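Local coordinates for RagB/SusD domain protein (Flavobacterium johnsoniae, PDB 5J5U) that binds chitin and, as a SusD-like protein, probably helps to capture chitin chains at the outer membrane of the bacterium for uptake and breakdown, at residues G51-T56 against F307-V312; Q19-Q24 against G170-N175; M188-A193 against K206-A211. One frame throughout, in Å; residues are numbered along the deposited sequence.

Interaction 1: G51-T56 against F307-V312; sequences GSWAVT and FRWEVV
Gly51 and Trp53, at the capped N terminus of helix 53-60, meet Phe307 and Arg308 of a long loop, a partly buried loop-to-helix contact near the surface of the SusD-like fold. It shows how a single backbone bond can accompany a layered aromatic packing. Arg308 N donates to Gly51 O over 2.8 Å. The CG of Arg308 lies against the same oxygen while its NE turns away to His259.

The helix end is held from within. Ser52 is the N-cap, its OG accepting from Val55 N and also bonded to Asp258. Thr56 OG1 donates to Ser52 O and accepts from Gly51 N, which fixes the rotation of its side chain and, at chi1 -47°, places CG2 over one face of the Phe307 ring, 4.1 Å from the centroid. The opposite face carries Trp309 CZ2, 3.3 Å above the ring plane. Trp53 lies alongside Phe307, its plane 18° from that of the phenyl ring but slid so far that the two hardly overlap. Trp309 CH2 comes to the edge of the Trp53 ring, near its plane; two exposed indoles side by side could suit a sugar ring, though no ligand marks a binding site here. Trp309 CH2 is 4.2 Å from Trp53 CB, at the root of the indole, whereas Trp53 CE3 touches Phe307 CE1 at 3.6 Å.

Interaction 2: Q19-Q24 against G170-N175; sequences QLTFTQ and GDLFYN
Gln24 reaches from helix 16-29 to Asp171, Leu172 and Phe173 of the loop between helices 143-160 and 178-195, and every atom beyond its backbone finds a partner there. CB begins the contact by brushing the rim of the Phe173 ring at CZ. With CG anti to the carbonyl carbon (chi1 -72°) and the chain extended beyond it, the side chain then runs across the ring: CG lies over the face, 4.1 Å from the centroid, and CD stands 3.8 Å above the centre. The amide is stacked almost flat on the phenyl group, their planes 17° apart. At the tip, OE1 accepts from Leu172 N over 2.7 Å, using a lone pair in the amide plane, while NE2 donates to Asp171 OD1 over 3.0 Å, a fairly straight bond (162°) arriving on the anti side of the carboxylate and somewhat out of its plane. Stacking and two bonds of opposite sense leave the amide little freedom to flip.

A buried glutamine here joins a loop's backbone N-H, a carboxylate and a ring within the helical, TPR-clan scaffold of the SusD-like family. The loop keeps its shape through Asp171: OD1 also receives weak bonds from Phe173 N and Tyr174 N, the former closing an Asx turn, and OD2 is bonded to Gly176 N and Trp181 NE1. Met107 of helix 98-119 packs on both Gln24 and Phe173.

One helical turn earlier, Thr21 OG1 donates to Gly170 O over 2.6 Å, coming at the oxygen from the flank and tilted from the carbonyl plane. The other branch of the threonine, CG2, meets Leu172 CD1 at 3.9 Å, the two side chains crossing at about a right angle. Leu20 CD2 rests 4.2 Å from Asp171 CB.

Interaction 3: M188-A193 against K206-A211; sequences MRLRLA and KQAKAA
Gln207 OE1 is gripped by two nitrogens of Arg189, NE at 2.9 Å and NH2 at 3.0 Å, the second bond weak. The pair bridges helices 178-195 and 201-214, successive in the chain and packed as an antiparallel helical hairpin in the TPR-clan body of the protein. Their local axes run at 160° and approach to 8.2 Å, a close spacing consistent with the small alanines on both helices (Ala193, Ala208, Ala211).

Arg189, extended from CG to NE, crosses Gln207 at about a right angle and lays its guanidinium beside Ala210, while CG rests on Ala211 CB. NE meets the amide oxygen almost head-on to the C=O bond, but the bond is bent at the N-H (136°), the oxygen being displaced 23° from the guanidinium plane. Gln207 is bent at chi2, which folds its amide back to the guanidinium edge. The methyl of Ala210 lies over one guanidinium face, touching NH2 at 3.4 Å. Further bonds steady both groups: NH1 of Arg189 forms a salt bridge with Asp155 of helix 143-160, and Gln207 NE2 is bonded to Glu203. These buried polar ends are therefore satisfied, and Asp155 probably balances the buried positive charge.

Beside this polar pair the interface is apolar. Leu190 sets CB against Ala211 CB and CD1 against Ala208 CB, both at 3.8 Å. Ala193 CB, a turn further on, presses directly on the opposing backbone, 3.4 Å from Ala208 N.

How the interactions relate
From the N terminus, 19-24 comes first, followed by 51-56; 170-175 then closes interaction 2, so interactions 1 and 2 cross. After that closure, 188-193 and 206-211 pair across a short turn as interaction 3, which lies wholly within the span that 307-312 finally closes as interaction 1. One long-range crossing thus accompanies a local hairpin. Interactions 2 and 3 are neighbours, their nearest atoms about 9 Å apart, and together bind the first helix, the loop before helix 178-195 and helix 201-214 into the helical body. Interaction 1, on the other side of the chain's centre from interaction 3, fastens a remote surface loop to helix 53-60.

Interaction 1: G51-T56 against F307-V312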
ATOM      1  N   GLY A  51      12.140 -10.284 -11.518  1.00 10.35           N
ATOM      2  CA  GLY A  51      12.120 -11.074 -12.734  1.00 12.29           C
ATOM      3  C   GLY A  51      11.936 -10.346 -14.042  1.00 12.80           C
ATOM      4  O   GLY A  51      12.611 -10.665 -15.020  1.00 12.82           O
ATOM      5  N   SER A  52      10.996  -9.407 -14.082  1.00 12.16           N
ATOM      6  CA  SER A  52      10.762  -8.622 -15.289  1.00 12.16           C
ATOM      7  C   SER A  52      11.859  -7.563 -15.479  1.00 14.92           C
ATOM      8  O   SER A  52      12.540  -7.195 -14.526  1.00 13.71           O
ATOM      9  CB  SER A  52       9.396  -7.939 -15.245  1.00 14.47           C
ATOM     10  OG  SER A  52       9.437  -6.720 -14.516  1.00 15.32           O
ATOM     11  N   TRP A  53      12.023  -7.080 -16.702  1.00 13.10           N
ATOM     12  CA  TRP A  53      13.008  -6.045 -16.993  1.00 15.88           C
ATOM     13  C   TRP A  53      12.793  -4.783 -16.157  1.00 13.47           C
ATOM     14  O   TRP A  53      13.682  -4.356 -15.434  1.00 11.52           O
ATOM     15  CB  TRP A  53      12.983  -5.684 -18.488  1.00 15.51           C
ATOM     16  CG  TRP A  53      13.747  -4.442 -18.820  1.00 15.24           C
ATOM     17  CD1 TRP A  53      13.222  -3.230 -19.181  1.00 20.06           C
ATOM     18  CD2 TRP A  53      15.176  -4.269 -18.796  1.00 15.32           C
ATOM     19  NE1 TRP A  53      14.237  -2.325 -19.406  1.00 20.75           N
ATOM     20  CE2 TRP A  53      15.443  -2.938 -19.179  1.00 16.86           C
ATOM     21  CE3 TRP A  53      16.252  -5.113 -18.501  1.00 14.44           C
ATOM     22  CZ2 TRP A  53      16.735  -2.430 -19.264  1.00 14.24           C
ATOM     23  CZ3 TRP A  53      17.539  -4.608 -18.586  1.00 12.77           C
ATOM     24  CH2 TRP A  53      17.769  -3.279 -18.970  1.00 16.03           C
ATOM     25  N   ALA A  54      11.602  -4.206 -16.227  1.00 11.77           N
ATOM     26  CA  ALA A  54      11.356  -2.926 -15.559  1.00 15.47           C
ATOM     27  C   ALA A  54      11.522  -3.007 -14.020  1.00 12.57           C
ATOM     28  O   ALA A  54      12.230  -2.190 -13.388  1.00  8.73           O
ATOM     29  CB  ALA A  54       9.959  -2.425 -15.926  1.00 14.68           C
ATOM     30  N   VAL A  55      10.896  -4.008 -13.420  1.00 10.54           N
ATOM     31  CA  VAL A  55      10.891  -4.083 -11.962  1.00 11.44           C
ATOM     32  C   VAL A  55      12.305  -4.394 -11.443  1.00 10.30           C
ATOM     33  O   VAL A  55      12.806  -3.725 -10.538  1.00  6.87           O
ATOM     34  CB  VAL A  55       9.853  -5.126 -11.462  1.00 13.58           C
ATOM     35  CG1 VAL A  55       9.918  -5.269  -9.984  1.00 12.06           C
ATOM     36  CG2 VAL A  55       8.418  -4.720 -11.878  1.00 12.73           C
ATOM     37  N   THR A  56      12.963  -5.367 -12.061  1.00  9.09           N
ATOM     38  CA  THR A  56      14.273  -5.800 -11.602  1.00 10.88           C
ATOM     39  C   THR A  56      15.336  -4.751 -11.849  1.00 12.30           C
ATOM     40  O   THR A  56      16.132  -4.433 -10.939  1.00  9.14           O
ATOM     41  CB  THR A  56      14.761  -7.092 -12.294  1.00 12.34           C
ATOM     42  OG1 THR A  56      13.720  -8.066 -12.294  1.00 14.62           O
ATOM     43  CG2 THR A  56      16.006  -7.641 -11.574  1.00  9.90           C
ATOM     44  N   PHE A 307      17.058 -11.189 -13.021  1.00 13.68           N
ATOM     45  CA  PHE A 307      16.046 -11.241 -14.082  1.00 15.16           C
ATOM     46  C   PHE A 307      15.526 -12.686 -14.256  1.00 15.41           C
ATOM     47  O   PHE A 307      16.228 -13.635 -13.895  1.00 16.08           O
ATOM     48  CB  PHE A 307      16.631 -10.736 -15.405  1.00 13.65           C
ATOM     49  CG  PHE A 307      17.034  -9.274 -15.401  1.00 14.53           C
ATOM     50  CD1 PHE A 307      16.069  -8.266 -15.337  1.00 16.61           C
ATOM     51  CD2 PHE A 307      18.376  -8.907 -15.514  1.00 15.81           C
ATOM     52  CE1 PHE A 307      16.428  -6.923 -15.361  1.00 13.77           C
ATOM     53  CE2 PHE A 307      18.753  -7.564 -15.541  1.00 14.23           C
ATOM     54  CZ  PHE A 307      17.774  -6.573 -15.462  1.00 16.88           C
ATOM     55  N   ARG A 308      14.315 -12.853 -14.790  1.00 17.54           N
ATOM     56  CA  ARG A 308      13.719 -14.190 -14.953  1.00 14.42           C
ATOM     57  C   ARG A 308      14.510 -15.076 -15.930  1.00 19.85           C
ATOM     58  O   ARG A 308      14.560 -16.291 -15.758  1.00 22.23           O
ATOM     59  CB  ARG A 308      12.246 -14.089 -15.404  1.00 12.09           C
ATOM     60  CG  ARG A 308      12.023 -13.533 -16.824  1.00 15.02           C
ATOM     61  CD  ARG A 308      10.568 -13.065 -17.069  1.00 12.87           C
ATOM     62  NE  ARG A 308       9.568 -14.111 -16.829  1.00 12.62           N
ATOM     63  CZ  ARG A 308       9.126 -14.961 -17.758  1.00 18.28           C
ATOM     64  NH1 ARG A 308       9.576 -14.881 -19.001  1.00 13.79           N
ATOM     65  NH2 ARG A 308       8.228 -15.892 -17.446  1.00 14.00           N
ATOM     66  N   TRP A 309      15.145 -14.484 -16.937  1.00 14.05           N
ATOM     67  CA  TRP A 309      15.912 -15.275 -17.893  1.00 16.40           C
ATOM     68  C   TRP A 309      17.291 -15.673 -17.342  1.00 18.24           C
ATOM     69  O   TRP A 309      18.019 -16.436 -17.980  1.00 19.69           O
ATOM     70  CB  TRP A 309      16.081 -14.513 -19.206  1.00 15.42           C
ATOM     71  CG  TRP A 309      16.670 -13.115 -19.033  1.00 19.87           C
ATOM     72  CD1 TRP A 309      18.003 -12.779 -18.956  1.00 22.25           C
ATOM     73  CD2 TRP A 309      15.941 -11.875 -18.945  1.00 16.58           C
ATOM     74  NE1 TRP A 309      18.141 -11.400 -18.817  1.00 17.80           N
ATOM     75  CE2 TRP A 309      16.894 -10.829 -18.818  1.00 19.10           C
ATOM     76  CE3 TRP A 309      14.584 -11.548 -18.956  1.00 16.74           C
ATOM     77  CZ2 TRP A 309      16.522  -9.483 -18.696  1.00 11.94           C
ATOM     78  CZ3 TRP A 309      14.221 -10.203 -18.840  1.00 16.35           C
ATOM     79  CH2 TRP A 309      15.192  -9.194 -18.709  1.00 13.89           C
ATOM     80  N   GLU A 310      17.621 -15.189 -16.145  1.00 18.56           N
ATOM     81  CA  GLU A 310      18.888 -15.531 -15.499  1.00 14.95           C
ATOM     82  C   GLU A 310      18.676 -16.612 -14.454  1.00 16.04           C
ATOM     83  O   GLU A 310      19.632 -17.092 -13.869  1.00 16.60           O
ATOM     84  CB  GLU A 310      19.526 -14.303 -14.830  1.00 15.86           C
ATOM     85  CG  GLU A 310      19.894 -13.160 -15.763  1.00 18.40           C
ATOM     86  CD  GLU A 310      20.421 -11.943 -15.014  1.00 20.31           C
ATOM     87  OE1 GLU A 310      19.955 -11.675 -13.883  1.00 22.21           O
ATOM     88  OE2 GLU A 310      21.320 -11.265 -15.544  1.00 24.61           O
ATOM     89  N   VAL A 311      17.424 -16.969 -14.191  1.00 13.92           N
ATOM     90  CA  VAL A 311      17.142 -18.040 -13.241  1.00 17.49           C
ATOM     91  C   VAL A 311      17.827 -19.351 -13.704  1.00 18.06           C
ATOM     92  O   VAL A 311      17.779 -19.697 -14.885  1.00 16.89           O
ATOM     93  CB  VAL A 311      15.603 -18.253 -13.078  1.00 16.96           C
ATOM     94  CG1 VAL A 311      15.301 -19.393 -12.112  1.00 17.58           C
ATOM     95  CG2 VAL A 311      14.929 -16.965 -12.591  1.00 12.87           C
ATOM     96  N   VAL A 312      18.498 -20.056 -12.792  1.00 16.92           N
ATOM     97  CA  VAL A 312      19.109 -21.332 -13.174  1.00 22.63           C
ATOM     98  C   VAL A 312      17.983 -22.294 -13.566  1.00 22.53           C
ATOM     99  O   VAL A 312      17.123 -22.626 -12.750  1.00 19.05           O
ATOM    100  CB  VAL A 312      19.984 -21.942 -12.049  1.00 26.45           C
ATOM    101  CG1 VAL A 312      20.489 -23.339 -12.448  1.00 24.46           C
ATOM    102  CG2 VAL A 312      21.140 -21.017 -11.713  1.00 23.79           C
TER

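Interaction 2: Q19-Q24 against G170-N175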
ATOM      1  N   GLN A  19     -17.533  13.538  -9.983  1.00 35.68           N
ATOM      2  CA  GLN A  19     -16.183  13.820  -9.558  1.00 28.77           C
ATOM      3  C   GLN A  19     -15.694  12.747  -8.584  1.00 30.98           C
ATOM      4  O   GLN A  19     -14.563  12.263  -8.706  1.00 31.27           O
ATOM      5  CB  GLN A  19     -16.115  15.231  -8.954  1.00 33.67           C
ATOM      6  CG  GLN A  19     -15.944  16.307 -10.044  1.00 39.11           C
ATOM      7  CD  GLN A  19     -15.811  17.736  -9.517  1.00 42.90           C
ATOM      8  OE1 GLN A  19     -16.369  18.091  -8.481  1.00 41.46           O
ATOM      9  NE2 GLN A  19     -15.058  18.557 -10.233  1.00 45.83           N
ATOM     10  N   LEU A  20     -16.550  12.350  -7.649  1.00 24.94           N
ATOM     11  CA  LEU A  20     -16.185  11.323  -6.693  1.00 26.05           C
ATOM     12  C   LEU A  20     -15.842  10.048  -7.438  1.00 30.89           C
ATOM     13  O   LEU A  20     -14.799   9.459  -7.180  1.00 24.54           O
ATOM     14  CB  LEU A  20     -17.310  11.069  -5.679  1.00 29.57           C
ATOM     15  CG  LEU A  20     -17.066   9.937  -4.661  1.00 28.98           C
ATOM     16  CD1 LEU A  20     -15.738  10.096  -3.982  1.00 39.27           C
ATOM     17  CD2 LEU A  20     -18.173   9.825  -3.616  1.00 26.69           C
ATOM     18  N   THR A  21     -16.708   9.652  -8.377  1.00 31.52           N
ATOM     19  CA  THR A  21     -16.528   8.435  -9.189  1.00 25.49           C
ATOM     20  C   THR A  21     -15.207   8.472  -9.976  1.00 23.38           C
ATOM     21  O   THR A  21     -14.471   7.475 -10.053  1.00 17.31           O
ATOM     22  CB  THR A  21     -17.736   8.225 -10.180  1.00 31.86           C
ATOM     23  OG1 THR A  21     -18.932   7.914  -9.448  1.00 25.69           O
ATOM     24  CG2 THR A  21     -17.466   7.093 -11.186  1.00 24.36           C
ATOM     25  N   PHE A  22     -14.915   9.634 -10.556  1.00 22.53           N
ATOM     26  CA  PHE A  22     -13.672   9.825 -11.293  1.00 22.67           C
ATOM     27  C   PHE A  22     -12.454   9.639 -10.365  1.00 29.84           C
ATOM     28  O   PHE A  22     -11.542   8.880 -10.681  1.00 24.50           O
ATOM     29  CB  PHE A  22     -13.661  11.204 -11.934  1.00 22.42           C
ATOM     30  CG  PHE A  22     -12.426  11.509 -12.706  1.00 28.51           C
ATOM     31  CD1 PHE A  22     -12.314  11.123 -14.034  1.00 30.58           C
ATOM     32  CD2 PHE A  22     -11.379  12.200 -12.121  1.00 28.75           C
ATOM     33  CE1 PHE A  22     -11.175  11.415 -14.758  1.00 36.23           C
ATOM     34  CE2 PHE A  22     -10.250  12.492 -12.837  1.00 28.21           C
ATOM     35  CZ  PHE A  22     -10.141  12.101 -14.156  1.00 27.39           C
ATOM     36  N   THR A  23     -12.456  10.303  -9.211  1.00 22.49           N
ATOM     37  CA  THR A  23     -11.355  10.171  -8.277  1.00 22.50           C
ATOM     38  C   THR A  23     -11.137   8.739  -7.815  1.00 24.71           C
ATOM     39  O   THR A  23      -9.997   8.234  -7.785  1.00 20.82           O
ATOM     40  CB  THR A  23     -11.571  11.048  -7.053  1.00 24.30           C
ATOM     41  OG1 THR A  23     -11.482  12.418  -7.453  1.00 34.63           O
ATOM     42  CG2 THR A  23     -10.488  10.774  -6.009  1.00 25.19           C
ATOM     43  N   GLN A  24     -12.234   8.097  -7.428  1.00 23.19           N
ATOM     44  CA  GLN A  24     -12.178   6.710  -7.003  1.00 23.74           C
ATOM     45  C   GLN A  24     -11.587   5.834  -8.110  1.00 21.42           C
ATOM     46  O   GLN A  24     -10.732   4.987  -7.843  1.00 19.86           O
ATOM     47  CB  GLN A  24     -13.551   6.219  -6.582  1.00 27.04           C
ATOM     48  CG  GLN A  24     -13.997   6.815  -5.259  1.00 25.73           C
ATOM     49  CD  GLN A  24     -15.299   6.223  -4.767  1.00 29.10           C
ATOM     50  OE1 GLN A  24     -15.978   5.510  -5.503  1.00 25.42           O
ATOM     51  NE2 GLN A  24     -15.662   6.525  -3.519  1.00 27.07           N
ATOM     52  N   GLY A 170     -22.326   8.283  -6.386  1.00 39.09           N
ATOM     53  CA  GLY A 170     -21.106   8.156  -7.176  1.00 29.96           C
ATOM     54  C   GLY A 170     -20.017   7.345  -6.491  1.00 27.76           C
ATOM     55  O   GLY A 170     -18.871   7.257  -6.955  1.00 26.23           O
ATOM     56  N   ASP A 171     -20.395   6.751  -5.373  1.00 26.96           N
ATOM     57  CA  ASP A 171     -19.489   5.974  -4.556  1.00 30.20           C
ATOM     58  C   ASP A 171     -19.422   4.521  -5.030  1.00 32.26           C
ATOM     59  O   ASP A 171     -20.382   3.758  -4.875  1.00 37.09           O
ATOM     60  CB  ASP A 171     -19.926   6.055  -3.093  1.00 26.11           C
ATOM     61  CG  ASP A 171     -19.160   5.129  -2.209  1.00 27.65           C
ATOM     62  OD1 ASP A 171     -17.964   4.879  -2.493  1.00 26.22           O
ATOM     63  OD2 ASP A 171     -19.750   4.671  -1.208  1.00 27.20           O
ATOM     64  N   LEU A 172     -18.289   4.152  -5.627  1.00 31.27           N
ATOM     65  CA  LEU A 172     -18.085   2.789  -6.119  1.00 34.43           C
ATOM     66  C   LEU A 172     -17.536   1.846  -5.039  1.00 28.22           C
ATOM     67  O   LEU A 172     -17.629   0.631  -5.158  1.00 28.47           O
ATOM     68  CB  LEU A 172     -17.143   2.801  -7.322  1.00 30.08           C
ATOM     69  CG  LEU A 172     -17.693   3.555  -8.529  1.00 31.32           C
ATOM     70  CD1 LEU A 172     -16.642   3.651  -9.630  1.00 34.37           C
ATOM     71  CD2 LEU A 172     -18.970   2.943  -9.043  1.00 29.33           C
ATOM     72  N   PHE A 173     -16.960   2.417  -3.994  1.00 28.32           N
ATOM     73  CA  PHE A 173     -16.387   1.629  -2.915  1.00 26.93           C
ATOM     74  C   PHE A 173     -17.497   0.943  -2.147  1.00 26.29           C
ATOM     75  O   PHE A 173     -17.410  -0.229  -1.788  1.00 24.24           O
ATOM     76  CB  PHE A 173     -15.592   2.509  -1.935  1.00 28.23           C
ATOM     77  CG  PHE A 173     -14.298   3.061  -2.477  1.00 26.88           C
ATOM     78  CD1 PHE A 173     -13.689   2.513  -3.597  1.00 26.19           C
ATOM     79  CD2 PHE A 173     -13.692   4.139  -1.843  1.00 21.56           C
ATOM     80  CE1 PHE A 173     -12.504   3.036  -4.089  1.00 25.84           C
ATOM     81  CE2 PHE A 173     -12.497   4.668  -2.315  1.00 25.66           C
ATOM     82  CZ  PHE A 173     -11.899   4.119  -3.446  1.00 23.81           C
ATOM     83  N   TYR A 174     -18.538   1.714  -1.872  1.00 30.65           N
ATOM     84  CA  TYR A 174     -19.530   1.313  -0.892  1.00 27.42           C
ATOM     85  C   TYR A 174     -20.961   1.667  -1.240  1.00 21.16           C
ATOM     86  O   TYR A 174     -21.852   1.451  -0.424  1.00 34.99           O
ATOM     87  CB  TYR A 174     -19.195   1.951   0.462  1.00 30.80           C
ATOM     88  CG  TYR A 174     -17.906   1.495   1.102  1.00 25.51           C
ATOM     89  CD1 TYR A 174     -16.978   2.419   1.572  1.00 27.96           C
ATOM     90  CD2 TYR A 174     -17.626   0.152   1.261  1.00 27.82           C
ATOM     91  CE1 TYR A 174     -15.801   2.013   2.177  1.00 19.56           C
ATOM     92  CE2 TYR A 174     -16.447  -0.271   1.872  1.00 29.86           C
ATOM     93  CZ  TYR A 174     -15.533   0.670   2.325  1.00 25.74           C
ATOM     94  OH  TYR A 174     -14.356   0.259   2.946  1.00 21.62           O
ATOM     95  N   ASN A 175     -21.184   2.225  -2.426  1.00 28.06           N
ATOM     96  CA  ASN A 175     -22.528   2.632  -2.845  1.00 34.11           C
ATOM     97  C   ASN A 175     -23.217   3.515  -1.813  1.00 36.44           C
ATOM     98  O   ASN A 175     -24.409   3.341  -1.556  1.00 31.65           O
ATOM     99  CB  ASN A 175     -23.426   1.415  -3.113  1.00 28.72           C
ATOM    100  CG  ASN A 175     -22.958   0.584  -4.271  1.00 25.58           C
ATOM    101  OD1 ASN A 175     -22.736   1.085  -5.377  1.00 32.41           O
ATOM    102  ND2 ASN A 175     -22.797  -0.708  -4.026  1.00 27.69           N
TER

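Interaction 3: M188-A193 against K206-A211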
ATOM      1  N   MET A 188      -8.295   4.089   8.344  1.00 22.84           N
ATOM      2  CA  MET A 188      -7.278   5.016   7.841  1.00 22.25           C
ATOM      3  C   MET A 188      -6.596   5.744   8.999  1.00 20.63           C
ATOM      4  O   MET A 188      -5.366   5.894   9.016  1.00 20.87           O
ATOM      5  CB  MET A 188      -7.891   6.026   6.858  1.00 20.03           C
ATOM      6  CG  MET A 188      -8.102   5.464   5.442  1.00 18.08           C
ATOM      7  SD  MET A 188      -6.520   4.983   4.685  1.00 24.63           S
ATOM      8  CE  MET A 188      -5.712   6.573   4.493  1.00 20.43           C
ATOM      9  N   ARG A 189      -7.403   6.190   9.966  1.00 25.03           N
ATOM     10  CA  ARG A 189      -6.874   6.898  11.136  1.00 20.92           C
ATOM     11  C   ARG A 189      -5.861   6.044  11.880  1.00 22.21           C
ATOM     12  O   ARG A 189      -4.786   6.526  12.261  1.00 18.57           O
ATOM     13  CB  ARG A 189      -8.008   7.305  12.067  1.00 23.40           C
ATOM     14  CG  ARG A 189      -7.563   8.022  13.331  1.00 28.65           C
ATOM     15  CD  ARG A 189      -8.766   8.733  13.918  1.00 26.81           C
ATOM     16  NE  ARG A 189      -8.453   9.537  15.091  1.00 28.89           N
ATOM     17  CZ  ARG A 189      -9.344  10.303  15.707  1.00 30.66           C
ATOM     18  NH1 ARG A 189     -10.589  10.358  15.253  1.00 29.27           N
ATOM     19  NH2 ARG A 189      -8.990  11.025  16.762  1.00 29.82           N
ATOM     20  N   LEU A 190      -6.190   4.767  12.056  1.00 16.65           N
ATOM     21  CA  LEU A 190      -5.271   3.822  12.708  1.00 19.20           C
ATOM     22  C   LEU A 190      -3.976   3.570  11.899  1.00 18.32           C
ATOM     23  O   LEU A 190      -2.891   3.380  12.464  1.00 18.40           O
ATOM     24  CB  LEU A 190      -6.003   2.493  12.965  1.00 14.96           C
ATOM     25  CG  LEU A 190      -5.244   1.364  13.648  1.00 16.38           C
ATOM     26  CD1 LEU A 190      -4.819   1.762  15.038  1.00 17.95           C
ATOM     27  CD2 LEU A 190      -6.106   0.111  13.682  1.00 16.37           C
ATOM     28  N   ARG A 191      -4.116   3.494  10.578  1.00 15.63           N
ATOM     29  CA  ARG A 191      -2.967   3.331   9.696  1.00 18.59           C
ATOM     30  C   ARG A 191      -2.003   4.519   9.870  1.00 17.67           C
ATOM     31  O   ARG A 191      -0.783   4.356   9.995  1.00 19.23           O
ATOM     32  CB  ARG A 191      -3.433   3.199   8.235  1.00 17.86           C
ATOM     33  CG  ARG A 191      -2.313   3.288   7.216  1.00 19.43           C
ATOM     34  CD  ARG A 191      -2.829   3.480   5.803  1.00 21.70           C
ATOM     35  NE  ARG A 191      -3.293   2.229   5.223  1.00 17.03           N
ATOM     36  CZ  ARG A 191      -3.637   2.091   3.954  1.00 16.07           C
ATOM     37  NH1 ARG A 191      -3.559   3.143   3.140  1.00 11.17           N
ATOM     38  NH2 ARG A 191      -4.036   0.902   3.503  1.00 12.99           N
ATOM     39  N   LEU A 192      -2.565   5.722   9.877  1.00 19.77           N
ATOM     40  CA  LEU A 192      -1.759   6.931  10.069  1.00 16.31           C
ATOM     41  C   LEU A 192      -1.171   6.958  11.496  1.00 19.82           C
ATOM     42  O   LEU A 192      -0.018   7.356  11.698  1.00 17.97           O
ATOM     43  CB  LEU A 192      -2.602   8.174   9.771  1.00 11.10           C
ATOM     44  CG  LEU A 192      -3.091   8.178   8.315  1.00 13.44           C
ATOM     45  CD1 LEU A 192      -4.208   9.145   8.083  1.00 15.86           C
ATOM     46  CD2 LEU A 192      -1.964   8.463   7.345  1.00 15.72           C
ATOM     47  N   ALA A 193      -1.952   6.515  12.479  1.00 15.54           N
ATOM     48  CA  ALA A 193      -1.474   6.504  13.849  1.00 15.22           C
ATOM     49  C   ALA A 193      -0.269   5.616  13.985  1.00 18.97           C
ATOM     50  O   ALA A 193       0.734   6.013  14.574  1.00 17.97           O
ATOM     51  CB  ALA A 193      -2.565   6.038  14.812  1.00 22.60           C
ATOM     52  N   LYS A 206      -2.472   8.036  21.154  1.00 26.46           N
ATOM     53  CA  LYS A 206      -3.731   8.759  21.267  1.00 31.78           C
ATOM     54  C   LYS A 206      -4.656   8.474  20.080  1.00 30.92           C
ATOM     55  O   LYS A 206      -5.838   8.154  20.249  1.00 34.07           O
ATOM     56  CB  LYS A 206      -3.451  10.259  21.368  1.00 26.46           C
ATOM     57  CG  LYS A 206      -4.689  11.124  21.522  1.00 33.54           C
ATOM     58  CD  LYS A 206      -4.335  12.602  21.418  1.00 36.02           C
ATOM     59  CE  LYS A 206      -5.536  13.474  21.696  1.00 33.94           C
ATOM     60  NZ  LYS A 206      -5.278  14.841  21.178  1.00 47.99           N
ATOM     61  N   GLN A 207      -4.099   8.582  18.878  1.00 31.16           N
ATOM     62  CA  GLN A 207      -4.876   8.435  17.657  1.00 27.62           C
ATOM     63  C   GLN A 207      -5.266   6.967  17.362  1.00 26.37           C
ATOM     64  O   GLN A 207      -6.337   6.703  16.795  1.00 30.01           O
ATOM     65  CB  GLN A 207      -4.095   9.027  16.494  1.00 25.13           C
ATOM     66  CG  GLN A 207      -3.834  10.498  16.648  1.00 23.23           C
ATOM     67  CD  GLN A 207      -5.083  11.326  16.514  1.00 29.43           C
ATOM     68  OE1 GLN A 207      -6.076  10.879  15.940  1.00 29.85           O
ATOM     69  NE2 GLN A 207      -5.044  12.545  17.042  1.00 29.59           N
ATOM     70  N   ALA A 208      -4.396   6.026  17.722  1.00 23.65           N
ATOM     71  CA  ALA A 208      -4.722   4.604  17.613  1.00 28.69           C
ATOM     72  C   ALA A 208      -5.915   4.267  18.474  1.00 29.33           C
ATOM     73  O   ALA A 208      -6.916   3.763  17.976  1.00 28.95           O
ATOM     74  CB  ALA A 208      -3.583   3.765  18.021  1.00 22.73           C
ATOM     75  N   LYS A 209      -5.776   4.525  19.773  1.00 29.61           N
ATOM     76  CA  LYS A 209      -6.878   4.375  20.718  1.00 32.82           C
ATOM     77  C   LYS A 209      -8.167   5.007  20.188  1.00 32.71           C
ATOM     78  O   LYS A 209      -9.209   4.340  20.146  1.00 36.29           O
ATOM     79  CB  LYS A 209      -6.519   4.990  22.071  1.00 32.55           C
ATOM     80  CG  LYS A 209      -7.444   4.536  23.193  1.00 34.93           C
ATOM     81  CD  LYS A 209      -7.051   5.136  24.525  1.00 44.23           C
ATOM     82  CE  LYS A 209      -8.062   4.786  25.602  1.00 40.79           C
ATOM     83  NZ  LYS A 209      -7.659   5.422  26.879  1.00 32.12           N
ATOM     84  N   ALA A 210      -8.103   6.279  19.780  1.00 31.34           N
ATOM     85  CA  ALA A 210      -9.286   6.961  19.234  1.00 26.23           C
ATOM     86  C   ALA A 210      -9.902   6.211  18.045  1.00 32.57           C
ATOM     87  O   ALA A 210     -11.135   6.050  17.958  1.00 28.26           O
ATOM     88  CB  ALA A 210      -8.944   8.365  18.833  1.00 26.88           C
ATOM     89  N   ALA A 211      -9.040   5.729  17.148  1.00 30.03           N
ATOM     90  CA  ALA A 211      -9.492   4.999  15.971  1.00 26.84           C
ATOM     91  C   ALA A 211     -10.208   3.726  16.400  1.00 28.33           C
ATOM     92  O   ALA A 211     -11.307   3.414  15.938  1.00 25.90           O
ATOM     93  CB  ALA A 211      -8.316   4.671  15.059  1.00 20.58           C
TER